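Local coordinates for protein putative agmatinase (Clostridium difficile, PDB 3LHL) that probably hydrolyses agmatine to putrescine and urea, as a manganese-dependent member of the arginase family, at residues G96-L99 against V100-P103. Residues are numbered along the deposited sequence; the frame is centred on the assembly and turned at random.
Sequences GEHL and VTLP. With MN (manganese (II) ion), chain B.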
loop_
_atom_site.group_PDB
_atom_site.type_symbol
_atom_site.label_atom_id
_atom_site.label_comp_id
_atom_site.label_asym_id
_atom_site.label_seq_id
_atom_site.Cartn_x
_atom_site.Cartn_y
_atom_site.Cartn_z
ATOM N N GLY A 96 -3.515 -7.682 4.181
ATOM C CA GLY A 96 -3.231 -8.950 3.569
ATOM C C GLY A 96 -3.364 -8.601 2.098
ATOM O O GLY A 96 -2.615 -7.762 1.599
ATOM N N GLU A 97 -4.337 -9.187 1.410
ATOM C CA GLU A 97 -4.496 -8.913 -0.014
ATOM C C GLU A 97 -4.776 -7.452 -0.350
ATOM O O GLU A 97 -5.216 -6.663 0.497
ATOM C CB GLU A 97 -5.577 -9.803 -0.617
ATOM C CG GLU A 97 -6.958 -9.554 -0.101
ATOM C CD GLU A 97 -7.981 -10.404 -0.821
ATOM O OE1 GLU A 97 -7.903 -11.650 -0.711
ATOM O OE2 GLU A 97 -8.856 -9.824 -1.502
ATOM N N HIS A 98 -4.527 -7.103 -1.605
ATOM C CA HIS A 98 -4.694 -5.733 -2.064
ATOM C C HIS A 98 -6.128 -5.200 -2.056
ATOM O O HIS A 98 -6.341 -3.995 -2.106
ATOM C CB HIS A 98 -4.084 -5.590 -3.460
ATOM C CG HIS A 98 -3.455 -4.255 -3.706
ATOM N ND1 HIS A 98 -2.590 -4.021 -4.752
ATOM C CD2 HIS A 98 -3.567 -3.082 -3.040
ATOM C CE1 HIS A 98 -2.193 -2.762 -4.719
ATOM N NE2 HIS A 98 -2.771 -2.172 -3.690
ATOM N N LEU A 99 -7.114 -6.081 -1.972
ATOM C CA LEU A 99 -8.494 -5.606 -1.975
ATOM C C LEU A 99 -8.816 -4.702 -0.777
ATOM O O LEU A 99 -9.662 -3.816 -0.890
ATOM C CB LEU A 99 -9.471 -6.785 -2.023
ATOM C CG LEU A 99 -10.957 -6.428 -2.165
ATOM C CD1 LEU A 99 -11.194 -5.565 -3.401
ATOM C CD2 LEU A 99 -11.767 -7.709 -2.249
ATOM N N VAL A 100 -8.136 -4.907 0.353
ATOM C CA VAL A 100 -8.388 -4.092 1.545
ATOM C C VAL A 100 -8.224 -2.600 1.265
ATOM O O VAL A 100 -8.756 -1.760 1.989
ATOM C CB VAL A 100 -7.445 -4.464 2.733
ATOM C CG1 VAL A 100 -7.578 -5.944 3.069
ATOM C CG2 VAL A 100 -6.011 -4.103 2.403
ATOM N N THR A 101 -7.479 -2.283 0.213
ATOM C CA THR A 101 -7.242 -0.904 -0.179
ATOM C C THR A 101 -8.506 -0.192 -0.689
ATOM O O THR A 101 -8.650 1.020 -0.517
ATOM C CB THR A 101 -6.153 -0.844 -1.276
ATOM O OG1 THR A 101 -4.898 -1.254 -0.717
ATOM C CG2 THR A 101 -6.020 0.565 -1.843
ATOM N N LEU A 102 -9.423 -0.939 -1.300
ATOM C CA LEU A 102 -10.636 -0.329 -1.846
ATOM C C LEU A 102 -11.472 0.407 -0.797
ATOM O O LEU A 102 -11.717 1.605 -0.934
ATOM C CB LEU A 102 -11.482 -1.381 -2.578
ATOM C CG LEU A 102 -12.824 -0.951 -3.186
ATOM C CD1 LEU A 102 -12.662 0.320 -4.032
ATOM C CD2 LEU A 102 -13.363 -2.096 -4.036
ATOM N N PRO A 103 -11.920 -0.294 0.260
ATOM C CA PRO A 103 -12.720 0.388 1.283
ATOM C C PRO A 103 -11.943 1.484 2.005
ATOM O O PRO A 103 -12.503 2.520 2.360
ATOM C CB PRO A 103 -13.136 -0.749 2.218
ATOM C CG PRO A 103 -12.043 -1.759 2.055
ATOM C CD PRO A 103 -11.801 -1.731 0.562
HETATM MN MN MN B . -1.676 -5.507 -6.130
#
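His-98 and Thr-101 meet in the 3-10 turn that leads from strand 90-95 into helix 101-111, beside the manganese centre of this arginase-family alpha/beta fold. The metal bond comes first: His-98 ND1 holds manganese at 2.2 Å, with Asp-121, Asp-125 and Asp-202 as the other protein ligands. On the far side of the imidazole, NE2 hydrogen-bonds to Thr-200. Held by the metal at ND1 and by Thr-200 OG1 at NE2, the imidazole has its rotation fixed.

Thr-101 sets its hydroxyl oxygen against the CD2 edge of the ring. OG1 lies in the imidazole plane, 3.2 Å from the carbon His-98 CD2, where chi1 of -67° sets the hydroxyl beside its own backbone N. The hydrogen bond of OG1 goes instead to Asp-245.

Backbone bonds tie the turn together. Thr-101 N donates to His-98 O at 3.1 Å, and Leu-102 N reaches Leu-99 O at 2.9 Å. Before them, Val-100 N makes a weak bond to Glu-97 O. These i to i+3 links carry the chain from the metal ligand into the helix.

One apolar pair joins in: the leucine side chains extend alongside each other in one direction, and Leu-99 CD1 lies 4.1 Å from Leu-102 CD2. Two further carbons pack on backbone carbonyl oxygens. Val-100 CG2 sits 3.3 Å from Glu-97 O, and the ring of Pro-103 puts CD 3.3 Å from Leu-99 O.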